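Local coordinates for protein translation initiation factor eIF2B subunit gamma (Schizosaccharomyces pombe, PDB 5B04) that serves as a component of the eIF2B complex, which catalyses the exchange of GDP for GTP on the gamma subunit of translation initiation factor eIF2, at residues E[169-174]-E[242-247]; E[203-208]-E[264-269]; E[39-44]-E[86-91]; E[126-131]-E[260-265]; E[152-157]-E[322-327]. The protein carries 3 engineered substitutions. One frame throughout, in Å; residues are numbered along the deposited sequence.

Contact 1. Residues E[169-174]-E[242-247]; sequences SALAVY and IFVFKH
Val173 sets CG1 anti to the backbone N (chi1 -179°) and CG2 anti to the carbonyl carbon, bringing both methyls against Ile242, which holds its own CG1 anti to the carbonyl carbon (chi1 -46°) and sends CD1 out alongside the valine. Val173 CG2 lies 3.5 Å from Ile242 CB, and Ile242 CD1 reaches Val173 CG1 at 3.8 Å. On the same side, Leu171 CB packs on Val244 CG1 at 3.6 Å. With an alanine at Ile242 the CG1-CD1 arm is gone, which would probably open a gap beside Val173 and deprive Val152 of the methyl it packs on. The side bearing Ala170, Ala172, Phe243 and Phe245 is built differently, each small methyl lying obliquely against a ring: Ala170 CB is 3.4 Å from Phe245 CD1, and Ala172 CB is 3.6 Å from Phe243 CE1. The backbones form an antiparallel ladder. Leu171 and Val244 exchange two bonds, Leu171 N to Val244 O at 3.0 Å being the shorter, Val173 N donates to Ile242 O, and Lys246 N closes the end on Ser169 O at 2.9 Å. The lysine's NZ binds Asn167. Helix 156-166 covers Leu171, Val173 and Val244 through Val159 and Phe163. The contact is therefore apolar on both sides of the sheet, and its buried backbone polar groups are satisfied largely by strand pairing, in the interior of the nucleotidyltransferase-like domain.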
# COMPACT_ATOMS: atom_id res chain seq x y z
N SER E 169 37.34 40.20 5.86
CA SER E 169 38.53 40.97 5.54
C SER E 169 39.64 40.63 6.52
O SER E 169 40.83 40.68 6.18
CB SER E 169 38.23 42.47 5.57
OG SER E 169 37.17 42.79 4.69
N ALA E 170 39.25 40.27 7.74
CA ALA E 170 40.20 39.89 8.78
C ALA E 170 39.53 39.06 9.87
O ALA E 170 38.36 39.28 10.20
CB ALA E 170 40.84 41.12 9.38
N LEU E 171 40.27 38.12 10.42
CA LEU E 171 39.80 37.32 11.55
C LEU E 171 40.80 37.38 12.69
O LEU E 171 41.97 37.02 12.53
CB LEU E 171 39.56 35.87 11.12
CG LEU E 171 39.24 34.89 12.26
CD1 LEU E 171 37.85 35.13 12.82
CD2 LEU E 171 39.38 33.46 11.78
N ALA E 172 40.34 37.82 13.86
CA ALA E 172 41.20 37.94 15.02
C ALA E 172 40.77 36.99 16.13
O ALA E 172 39.58 36.89 16.44
CB ALA E 172 41.22 39.37 15.53
N VAL E 173 41.74 36.31 16.73
CA VAL E 173 41.45 35.37 17.80
C VAL E 173 41.55 36.04 19.16
O VAL E 173 42.50 36.78 19.44
CB VAL E 173 42.41 34.16 17.76
CG1 VAL E 173 42.08 33.18 18.87
CG2 VAL E 173 42.35 33.49 16.40
N TYR E 174 40.55 35.80 20.01
CA TYR E 174 40.57 36.29 21.38
C TYR E 174 40.43 35.12 22.34
O TYR E 174 40.15 34.00 21.92
CB TYR E 174 39.46 37.32 21.60
CG TYR E 174 39.67 38.60 20.83
CD1 TYR E 174 39.20 38.74 19.53
CD2 TYR E 174 40.33 39.68 21.40
CE1 TYR E 174 39.39 39.91 18.82
CE2 TYR E 174 40.53 40.85 20.70
CZ TYR E 174 40.06 40.96 19.41
OH TYR E 174 40.25 42.13 18.71
N ILE E 242 46.67 36.33 17.12
CA ILE E 242 46.48 35.48 15.95
C ILE E 242 45.60 36.22 14.97
O ILE E 242 44.46 36.55 15.27
CB ILE E 242 45.83 34.14 16.29
CG1 ILE E 242 46.46 33.50 17.52
CG2 ILE E 242 45.90 33.20 15.08
CD1 ILE E 242 45.67 32.32 18.02
N PHE E 243 46.14 36.50 13.79
CA PHE E 243 45.39 37.21 12.77
C PHE E 243 45.52 36.53 11.42
O PHE E 243 46.52 35.88 11.13
CB PHE E 243 45.87 38.66 12.67
CG PHE E 243 45.74 39.43 13.95
CD1 PHE E 243 44.58 40.12 14.24
CD2 PHE E 243 46.78 39.46 14.86
CE1 PHE E 243 44.46 40.82 15.42
CE2 PHE E 243 46.66 40.17 16.03
CZ PHE E 243 45.49 40.83 16.32
N VAL E 244 44.48 36.67 10.61
CA VAL E 244 44.53 36.23 9.22
C VAL E 244 43.75 37.22 8.38
O VAL E 244 42.58 37.51 8.66
CB VAL E 244 43.99 34.80 9.05
CG1 VAL E 244 42.68 34.62 9.82
CG2 VAL E 244 43.82 34.46 7.58
N PHE E 245 44.40 37.76 7.35
CA PHE E 245 43.82 38.84 6.57
C PHE E 245 43.59 38.45 5.11
O PHE E 245 44.25 37.55 4.59
CB PHE E 245 44.71 40.07 6.62
CG PHE E 245 44.96 40.60 8.00
CD1 PHE E 245 44.10 41.53 8.57
CD2 PHE E 245 46.06 40.18 8.74
CE1 PHE E 245 44.33 42.02 9.84
CE2 PHE E 245 46.29 40.67 10.00
CZ PHE E 245 45.42 41.59 10.56
N LYS E 246 42.66 39.14 4.47
CA LYS E 246 42.57 39.13 3.02
C LYS E 246 43.86 39.73 2.47
O LYS E 246 44.52 40.51 3.17
CB LYS E 246 41.36 39.91 2.53
CG LYS E 246 40.04 39.16 2.59
CD LYS E 246 39.80 38.36 1.32
CE LYS E 246 38.37 37.84 1.25
NZ LYS E 246 38.09 37.15 -0.04
N HIS E 247 44.22 39.39 1.24
CA HIS E 247 45.48 39.87 0.67
C HIS E 247 45.57 41.39 0.62
O HIS E 247 46.62 41.96 0.90
CB HIS E 247 45.69 39.31 -0.74
CG HIS E 247 46.81 39.98 -1.47
ND1 HIS E 247 48.13 39.67 -1.26
CD2 HIS E 247 46.80 40.97 -2.40
CE1 HIS E 247 48.89 40.42 -2.04
NE2 HIS E 247 48.11 41.22 -2.74

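Contact 2. Residues E[203-208]-E[264-269]; sequences SRLLYA and GDLIPY
Leu266 pushes its CD2 methyl into a shallow hollow between Leu205 and Ala208, lying 3.5 Å from Leu205 CD2 and 3.9 Å from Ala208 CB. CG anti to the backbone N (chi1 -161°) carries the fork of Leu266 toward the strand; CD2 meets Leu205 and Ala208, while CD1 meets Ala172 and Phe243 of the main sheet. Leu205 CD2 is a bump in its turn. It meets both Leu266 and the ring of Tyr269, whose CE2 is 4.0 Å away, and leucine and tyrosine cross at about a right angle with the methyl oblique to the ring. At the far end Ile267 brings CD1 up to Ala208 CB at 4.0 Å, so the small alanine is covered by two different side chains of the loop. Tyr269 completes the fit along the strand: its OH stands 3.0 Å from Leu206 O, with the carbonyl oxygen near the plane of the ring. Behind the contact, Ile196 and Ile198 of the neighbouring strand 196-199 back Leu205, and Ile196 also meets Ala208. Strand 204-207 is thereby joined to the long loop that follows strand 230-245. Methyl groups of branched side chains, an alanine and a tyrosine ring make up most of the interface, so shape and exclusion of water probably hold it together more than polar bonding does.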
# COMPACT_ATOMS: atom_id res chain seq x y z
N SER E 203 29.15 36.71 14.76
CA SER E 203 30.51 36.60 15.29
C SER E 203 31.40 37.72 14.76
O SER E 203 32.63 37.60 14.77
CB SER E 203 31.12 35.24 14.96
OG SER E 203 31.37 35.10 13.57
N ARG E 204 30.78 38.81 14.31
CA ARG E 204 31.52 39.93 13.75
C ARG E 204 31.91 40.92 14.83
O ARG E 204 31.09 41.34 15.65
CB ARG E 204 30.69 40.63 12.68
CG ARG E 204 30.46 39.82 11.42
CD ARG E 204 30.01 40.73 10.28
NE ARG E 204 30.37 42.12 10.55
CZ ARG E 204 29.79 43.17 9.97
NH1 ARG E 204 28.83 42.99 9.08
NH2 ARG E 204 30.18 44.39 10.29
N LEU E 205 33.18 41.31 14.81
CA LEU E 205 33.71 42.26 15.77
C LEU E 205 33.07 43.64 15.58
O LEU E 205 32.92 44.11 14.46
CB LEU E 205 35.23 42.36 15.63
CG LEU E 205 35.94 43.21 16.66
CD1 LEU E 205 36.52 42.35 17.78
CD2 LEU E 205 37.01 44.00 15.97
N LEU E 206 32.71 44.28 16.69
CA LEU E 206 32.03 45.57 16.62
C LEU E 206 32.78 46.66 17.40
O LEU E 206 32.96 47.77 16.90
CB LEU E 206 30.60 45.45 17.14
CG LEU E 206 29.64 44.81 16.13
CD1 LEU E 206 28.27 44.59 16.74
CD2 LEU E 206 29.54 45.67 14.88
N TYR E 207 33.21 46.34 18.61
CA TYR E 207 34.05 47.26 19.38
C TYR E 207 35.31 46.55 19.85
O TYR E 207 35.25 45.39 20.25
CB TYR E 207 33.29 47.84 20.57
CG TYR E 207 33.89 49.12 21.09
CD1 TYR E 207 35.01 49.10 21.92
CD2 TYR E 207 33.36 50.36 20.74
CE1 TYR E 207 35.57 50.27 22.39
CE2 TYR E 207 33.91 51.53 21.21
CZ TYR E 207 35.02 51.49 22.04
OH TYR E 207 35.57 52.65 22.51
N ALA E 208 36.44 47.23 19.79
CA ALA E 208 37.71 46.58 20.10
C ALA E 208 38.76 47.49 20.73
O ALA E 208 39.88 47.06 20.99
CB ALA E 208 38.27 45.96 18.84
N GLY E 264 46.72 48.52 16.68
CA GLY E 264 46.34 49.85 16.25
C GLY E 264 45.61 49.66 14.93
O GLY E 264 44.60 50.26 14.68
N ASP E 265 46.15 48.79 14.09
CA ASP E 265 45.54 48.49 12.80
C ASP E 265 44.07 48.05 12.85
O ASP E 265 43.19 48.42 12.10
CB ASP E 265 46.52 47.68 11.89
CG ASP E 265 46.00 47.43 10.48
OD1 ASP E 265 45.85 48.43 9.77
OD2 ASP E 265 45.78 46.27 10.08
N LEU E 266 43.88 47.13 13.77
CA LEU E 266 42.62 46.45 13.85
C LEU E 266 41.39 47.30 13.89
O LEU E 266 40.45 47.09 13.15
CB LEU E 266 42.68 45.57 15.07
CG LEU E 266 41.62 44.50 14.99
CD1 LEU E 266 42.13 43.24 15.65
CD2 LEU E 266 40.35 44.99 15.64
N ILE E 267 41.41 48.29 14.75
CA ILE E 267 40.24 49.11 14.94
C ILE E 267 39.78 49.89 13.74
O ILE E 267 38.59 49.90 13.42
CB ILE E 267 40.51 50.13 16.04
CG1 ILE E 267 41.49 49.60 17.08
CG2 ILE E 267 39.21 50.52 16.68
CD1 ILE E 267 41.29 48.14 17.41
N PRO E 268 40.79 50.56 13.05
CA PRO E 268 40.29 51.37 11.93
C PRO E 268 40.09 50.52 10.70
O PRO E 268 40.80 50.61 9.70
CB PRO E 268 41.43 52.35 11.68
CG PRO E 268 42.61 51.58 12.10
CD PRO E 268 42.02 50.86 13.26
N TYR E 269 39.09 49.67 10.79
CA TYR E 269 38.62 48.90 9.66
C TYR E 269 37.42 49.68 9.15
O TYR E 269 36.97 49.58 8.02
CB TYR E 269 38.12 47.57 10.18
CG TYR E 269 37.31 47.74 11.42
CD1 TYR E 269 36.18 48.51 11.43
CD2 TYR E 269 37.73 47.19 12.60
CE1 TYR E 269 35.45 48.69 12.57
CE2 TYR E 269 37.01 47.36 13.75
CZ TYR E 269 35.87 48.11 13.72
OH TYR E 269 35.16 48.27 14.87

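Contact 3. Residues E[39-44]-E[86-91]; sequences FQAVVF and TSAILI
Ile89 sits astride the opposite chain, giving its N to Ala41 O at 2.9 Å and receiving Val43 N on its own O. Val43 in turn uses both of its backbone groups on this neighbour, since its O accepts from Ile91 N at 2.9 Å; this last bond is the most bent of the three (142° at the hydrogen), whereas the bond from Ile89 N is nearly straight. CA-H groups add weaker contacts, Val42 CA lying 3.4 Å from Ile89 O. Strands 39-45 and 87-92 thus run parallel between helices, as in the Rossmann-like core of GT-A nucleotidyltransferases. Apolar packing follows on both faces. On the face of Val42, Phe44, Ile89 and Ile91, Val42 CG1 touches Ile91 CD1 at 3.7 Å, and Phe44 CD1 lies 3.5 Å from Ile91 CG2, the methyl meeting the ring obliquely. Both contacts draw on the split of Ile91, which places CG1 anti to the carbonyl carbon (chi1 -66°) and CG2 anti to the backbone N. On the other face Leu90 CD1 packs on Val43 CG1 at 3.8 Å, and Ala41 CB stands 4.2 Å from Ala88 CB. Helix 74-82 lies over this second face, with Leu77 and Leu80 on it, and helix 128-134 over the first. The backbone polar groups are paired between the strands, while apolar side chains, largely aliphatic, flank both faces and probably keep water from those bonds.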
# COMPACT_ATOMS: atom_id res chain seq x y z
N PHE E 39 47.45 30.36 1.95
CA PHE E 39 47.94 31.36 2.88
C PHE E 39 49.46 31.37 2.93
O PHE E 39 50.12 30.45 2.45
CB PHE E 39 47.39 31.11 4.29
CG PHE E 39 45.90 31.06 4.37
CD1 PHE E 39 45.15 32.22 4.39
CD2 PHE E 39 45.24 29.84 4.46
CE1 PHE E 39 43.77 32.18 4.48
CE2 PHE E 39 43.86 29.79 4.55
CZ PHE E 39 43.12 30.96 4.56
N GLN E 40 50.01 32.43 3.51
CA GLN E 40 51.42 32.48 3.86
C GLN E 40 51.55 33.24 5.18
O GLN E 40 50.86 34.23 5.39
CB GLN E 40 52.26 33.12 2.76
CG GLN E 40 51.79 34.50 2.32
CD GLN E 40 52.50 34.97 1.07
OE1 GLN E 40 52.43 36.15 0.71
NE2 GLN E 40 53.18 34.06 0.39
N ALA E 41 52.42 32.76 6.06
CA ALA E 41 52.44 33.25 7.43
C ALA E 41 53.56 34.26 7.70
O ALA E 41 54.66 34.15 7.16
CB ALA E 41 52.56 32.09 8.39
N VAL E 42 53.25 35.23 8.55
CA VAL E 42 54.24 36.22 8.98
C VAL E 42 54.33 36.27 10.51
O VAL E 42 53.38 36.65 11.18
CB VAL E 42 53.90 37.63 8.47
CG1 VAL E 42 54.84 38.65 9.08
CG2 VAL E 42 53.96 37.67 6.95
N VAL E 43 55.48 35.86 11.04
CA VAL E 43 55.72 35.92 12.47
C VAL E 43 56.59 37.12 12.81
O VAL E 43 57.71 37.25 12.30
CB VAL E 43 56.39 34.64 12.99
CG1 VAL E 43 56.77 34.80 14.46
CG2 VAL E 43 55.47 33.45 12.80
N PHE E 44 56.09 38.00 13.67
CA PHE E 44 56.86 39.17 14.08
C PHE E 44 57.57 38.92 15.40
O PHE E 44 56.94 38.61 16.41
CB PHE E 44 55.96 40.40 14.19
CG PHE E 44 56.69 41.65 14.62
CD1 PHE E 44 57.92 41.97 14.06
CD2 PHE E 44 56.15 42.49 15.57
CE1 PHE E 44 58.59 43.11 14.46
CE2 PHE E 44 56.82 43.64 15.96
CZ PHE E 44 58.04 43.95 15.40
N THR E 86 54.48 25.18 5.13
CA THR E 86 55.80 24.62 4.86
C THR E 86 56.87 25.72 4.87
O THR E 86 58.06 25.43 4.91
CB THR E 86 55.84 23.89 3.51
OG1 THR E 86 55.27 24.72 2.49
CG2 THR E 86 55.05 22.59 3.60
N SER E 87 56.43 26.97 4.83
CA SER E 87 57.34 28.10 4.84
C SER E 87 56.70 29.32 5.50
O SER E 87 55.49 29.55 5.36
CB SER E 87 57.79 28.45 3.42
OG SER E 87 56.71 28.98 2.66
N ALA E 88 57.50 30.09 6.22
CA ALA E 88 57.00 31.28 6.90
C ALA E 88 58.01 32.42 6.86
O ALA E 88 59.22 32.20 6.81
CB ALA E 88 56.64 30.94 8.34
N ILE E 89 57.49 33.65 6.87
CA ILE E 89 58.33 34.84 6.93
C ILE E 89 58.54 35.27 8.37
O ILE E 89 57.57 35.41 9.13
CB ILE E 89 57.72 36.01 6.13
CG1 ILE E 89 57.54 35.62 4.66
CG2 ILE E 89 58.58 37.25 6.26
CD1 ILE E 89 56.90 36.70 3.82
N LEU E 90 59.79 35.47 8.76
CA LEU E 90 60.10 35.86 10.13
C LEU E 90 60.70 37.26 10.19
O LEU E 90 61.87 37.46 9.87
CB LEU E 90 61.06 34.85 10.77
CG LEU E 90 61.48 35.14 12.22
CD1 LEU E 90 60.28 35.44 13.09
CD2 LEU E 90 62.25 33.95 12.77
N ILE E 91 59.88 38.22 10.61
CA ILE E 91 60.34 39.59 10.79
C ILE E 91 60.96 39.75 12.18
O ILE E 91 60.42 39.25 13.16
CB ILE E 91 59.19 40.60 10.63
CG1 ILE E 91 58.68 40.61 9.19
CG2 ILE E 91 59.65 41.99 11.03
CD1 ILE E 91 57.39 41.38 9.01

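Contact 4. Residues E[126-131]-E[260-265]; sequences KSSADA and SSIRGD
Ser261 fits an ST motif in the loop 260-265, its OG accepting from Gly264 N, though the model is crowded here and the details are doubtful. This turn is pressed on the start of helix 128-134, at Ser128 and Ala129 and the preceding Ser127. Although the CB of Ser261 points away from the helix overall, it still touches, 3.4 Å from Ser127 CB, while Ser127 OG lies alongside. Ser128 comes closest with its own backbone, its N being 3.3 Å from Ser261 CA, and its CB rests against the carbonyl group of Ser261. With OG anti to the backbone N (chi1 -173°), Ser128 extends its hydroxyl to Ile262, whose CD1 is 3.6 Å from it. Ala129 CB sits 3.6 Å from Ser261 N. No hydrogen bond crosses between the segments, so small groups meet by van der Waals packing. The helix start is held from within: Ser127 N donates to Asp130 OD2 at 2.9 Å, and the other carboxylate oxygen of Asp130 forms a salt bridge with Arg133. The contact lies against two strands of the same sheet: Ser128 and Ala131 cover Phe44 of strand 39-45, and Ile262 reaches Phe243 of strand 230-245.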
# COMPACT_ATOMS: atom_id res chain seq x y z
N LYS E 126 59.09 51.17 16.37
CA LYS E 126 58.03 50.63 15.54
C LYS E 126 57.15 49.63 16.26
O LYS E 126 57.59 48.99 17.21
CB LYS E 126 58.66 49.91 14.35
CG LYS E 126 59.56 50.76 13.47
CD LYS E 126 58.74 51.85 12.82
CE LYS E 126 59.61 52.64 11.89
NZ LYS E 126 58.87 53.74 11.24
N SER E 127 55.90 49.49 15.82
CA SER E 127 55.08 48.37 16.27
C SER E 127 54.71 47.54 15.05
O SER E 127 55.07 47.87 13.93
CB SER E 127 53.85 48.74 17.10
OG SER E 127 53.28 49.97 16.68
N SER E 128 53.96 46.47 15.28
CA SER E 128 53.92 45.34 14.36
C SER E 128 53.45 45.61 12.92
O SER E 128 53.91 44.94 12.00
CB SER E 128 53.06 44.23 14.95
OG SER E 128 53.14 43.07 14.14
N ALA E 129 52.54 46.55 12.71
CA ALA E 129 52.23 46.95 11.34
C ALA E 129 53.49 47.46 10.68
O ALA E 129 53.70 47.31 9.47
CB ALA E 129 51.16 48.02 11.30
N ASP E 130 54.35 48.08 11.47
CA ASP E 130 55.49 48.75 10.88
C ASP E 130 56.53 47.76 10.39
O ASP E 130 57.29 48.05 9.46
CB ASP E 130 56.08 49.75 11.87
CG ASP E 130 55.05 50.77 12.35
OD1 ASP E 130 54.72 51.67 11.54
OD2 ASP E 130 54.58 50.69 13.50
N ALA E 131 56.51 46.58 10.99
CA ALA E 131 57.31 45.46 10.52
C ALA E 131 56.74 44.85 9.24
O ALA E 131 57.48 44.64 8.28
CB ALA E 131 57.38 44.40 11.60
N SER E 260 49.43 51.54 13.53
CA SER E 260 50.16 50.94 14.61
C SER E 260 49.80 49.50 14.93
O SER E 260 48.67 49.20 15.26
CB SER E 260 49.82 51.74 15.86
OG SER E 260 48.42 51.96 15.91
N SER E 261 50.76 48.61 14.86
CA SER E 261 50.89 47.47 15.76
C SER E 261 49.99 46.30 15.48
O SER E 261 50.10 45.27 16.14
CB SER E 261 50.55 47.91 17.17
OG SER E 261 49.16 48.18 17.23
N ILE E 262 49.06 46.45 14.55
CA ILE E 262 48.14 45.38 14.21
C ILE E 262 47.07 45.32 15.26
O ILE E 262 46.08 44.64 15.09
CB ILE E 262 48.85 44.01 14.10
CG1 ILE E 262 49.75 43.99 12.87
CG2 ILE E 262 47.84 42.87 14.05
CD1 ILE E 262 50.11 42.62 12.34
N ARG E 263 47.28 46.00 16.37
CA ARG E 263 46.18 46.23 17.27
C ARG E 263 45.81 47.69 17.17
O ARG E 263 44.72 48.06 17.55
CB ARG E 263 46.53 45.85 18.70
CG ARG E 263 47.32 44.57 18.83
CD ARG E 263 48.29 44.65 20.00
NE ARG E 263 49.67 44.82 19.56
CZ ARG E 263 50.71 44.92 20.37
NH1 ARG E 263 50.53 44.87 21.68
NH2 ARG E 263 51.93 45.06 19.87
N GLY E 264 46.72 48.52 16.68
CA GLY E 264 46.34 49.85 16.25
C GLY E 264 45.61 49.66 14.93
O GLY E 264 44.60 50.26 14.68
N ASP E 265 46.15 48.79 14.09
CA ASP E 265 45.54 48.49 12.80
C ASP E 265 44.07 48.05 12.85
O ASP E 265 43.19 48.42 12.10
CB ASP E 265 46.52 47.68 11.89
CG ASP E 265 46.00 47.43 10.48
OD1 ASP E 265 45.85 48.43 9.77
OD2 ASP E 265 45.78 46.27 10.08

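Contact 5. Residues E[152-157]-E[322-327]; sequences VGLPPY and RANNLP. Engineered in segment 152-157: Tyr157 (natural residue Ile).
Gly153 N donates to Ala323 O across the contact, a weak hydrogen bond of 3.4 Å that is bent to 131° at the hydrogen. The backbone polar group next along the loop is held outside the contact, Asn324 O taking a hydrogen bond from Ser175 OG. Asn324 also carries most of the side-chain contact. Its CB lies 3.8 Å from Val152 CG1, the two side chains running side by side in the same direction. Farther out, its amide is shared between two apolar neighbours: OD1 is 3.9 Å from Val152 CG1, and ND2 is 3.8 Å from Leu154 CD2, approaching the leucine at a slant. In Leu154, CG anti to the backbone N (chi1 -175°) brings the branched end toward the amide. If an alanine replaced Asn324, the amide would be missing and a gap would probably open between Val152, Leu154 and Val173. Ala323 CB rests 4.1 Å from Gly153 CA, and a CB at the glycine would point toward it. Trp79 of helix 74-82 packs on Val152 and, through NE1, binds Leu154 O, which ties this segment to helix 74-82. Tyr157, an engineered residue where the natural protein has isoleucine, packs on Glu135 of the neighbouring delta subunit. The arrangement joins two connecting loops of the alpha/beta domain: residues 152-157 lead from strand 142-147 into helix 156-166, whereas the loop at 322-327 leads out of strand 315-319 toward helix 332-338 and the left-handed beta-helix domain beyond.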
# COMPACT_ATOMS: atom_id res chain seq x y z
N VAL E 152 49.97 28.94 21.44
CA VAL E 152 48.62 28.55 21.09
C VAL E 152 48.42 27.03 21.00
O VAL E 152 49.18 26.33 20.32
CB VAL E 152 48.20 29.20 19.76
CG1 VAL E 152 48.03 30.69 19.96
CG2 VAL E 152 49.24 28.94 18.69
N GLY E 153 47.40 26.54 21.69
CA GLY E 153 47.04 25.14 21.65
C GLY E 153 45.75 24.94 20.88
O GLY E 153 45.29 23.82 20.70
N LEU E 154 45.17 26.05 20.44
CA LEU E 154 43.98 26.03 19.62
C LEU E 154 44.27 25.34 18.29
O LEU E 154 45.15 25.77 17.55
CB LEU E 154 43.47 27.46 19.37
CG LEU E 154 42.16 27.64 18.62
CD1 LEU E 154 41.01 26.99 19.36
CD2 LEU E 154 41.88 29.12 18.40
N PRO E 155 43.55 24.24 18.00
CA PRO E 155 43.75 23.49 16.76
C PRO E 155 43.58 24.39 15.54
O PRO E 155 42.54 25.04 15.40
CB PRO E 155 42.66 22.41 16.82
CG PRO E 155 41.67 22.91 17.82
CD PRO E 155 42.46 23.68 18.82
N PRO E 156 44.59 24.41 14.66
CA PRO E 156 44.71 25.37 13.55
C PRO E 156 43.55 25.32 12.56
O PRO E 156 43.31 26.31 11.87
CB PRO E 156 46.01 24.95 12.86
CG PRO E 156 46.76 24.16 13.88
CD PRO E 156 45.71 23.46 14.68
N TYR E 157 42.85 24.19 12.48
CA TYR E 157 41.77 24.07 11.51
C TYR E 157 40.60 24.98 11.87
O TYR E 157 39.91 25.48 10.99
CB TYR E 157 41.30 22.61 11.39
CG TYR E 157 40.61 22.03 12.61
CD1 TYR E 157 39.26 22.24 12.84
CD2 TYR E 157 41.31 21.23 13.51
CE1 TYR E 157 38.62 21.71 13.94
CE2 TYR E 157 40.68 20.68 14.62
CZ TYR E 157 39.33 20.93 14.83
OH TYR E 157 38.70 20.39 15.93
N ARG E 322 40.28 26.93 26.00
CA ARG E 322 41.56 26.75 26.69
C ARG E 322 42.81 26.90 25.85
O ARG E 322 42.77 26.87 24.63
CB ARG E 322 41.54 25.50 27.57
CG ARG E 322 40.58 25.56 28.73
CD ARG E 322 40.68 24.29 29.55
NE ARG E 322 39.72 24.28 30.64
CZ ARG E 322 39.52 23.24 31.44
NH1 ARG E 322 40.24 22.15 31.28
NH2 ARG E 322 38.63 23.32 32.41
N ALA E 323 43.93 26.98 26.56
CA ALA E 323 45.27 26.90 26.02
C ALA E 323 45.89 27.97 25.16
O ALA E 323 47.05 27.84 24.84
CB ALA E 323 45.37 25.56 25.33
N ASN E 324 45.16 29.01 24.80
CA ASN E 324 45.77 30.05 23.99
C ASN E 324 45.79 31.49 24.48
O ASN E 324 44.80 32.18 24.53
CB ASN E 324 45.37 29.89 22.51
CG ASN E 324 44.60 31.06 21.94
OD1 ASN E 324 45.03 32.19 21.99
ND2 ASN E 324 43.46 30.77 21.38
N ASN E 325 47.00 31.93 24.71
CA ASN E 325 47.37 33.33 24.93
C ASN E 325 48.87 33.55 24.70
O ASN E 325 49.53 32.72 24.09
CB ASN E 325 46.98 33.79 26.34
CG ASN E 325 45.71 34.62 26.35
OD1 ASN E 325 45.41 35.32 25.38
ND2 ASN E 325 44.97 34.56 27.45
N LEU E 326 49.35 34.74 25.02
CA LEU E 326 50.71 35.11 24.70
C LEU E 326 51.44 35.76 25.84
O LEU E 326 50.84 36.44 26.65
CB LEU E 326 50.78 36.03 23.49
CG LEU E 326 50.00 37.33 23.37
CD1 LEU E 326 49.68 37.92 24.72
CD2 LEU E 326 50.71 38.34 22.50
N PRO E 327 52.82 35.51 25.89
CA PRO E 327 53.52 36.28 26.90
C PRO E 327 54.25 37.47 26.33
O PRO E 327 55.33 37.33 25.80
CB PRO E 327 54.54 35.30 27.40
CG PRO E 327 55.04 34.67 26.19
CD PRO E 327 53.89 34.60 25.25

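How the contacts relate
From the N terminus, contact 3 closes first, pairing 39-44 with 86-91 across helix 74-82 before any other contact opens. Contact 4 then opens at 126-131, contact 5 at 152-157, contact 1 at 169-174 and contact 2 at 203-208. Contact 1 closes at 242-247, nested inside both contacts 4 and 5 and crossed by contact 2. Contacts 4 and 2 end on one loop, sharing Gly264 and Asp265, and contact 5 closes last, enclosing contact 2 and crossing contact 4. Contact 1 touches all four others, Phe243 meeting both Leu266 and Ile262. Together they tie strand 204-207, helix 128-134 and the exit toward the C-terminal domain to the rest of the sheet.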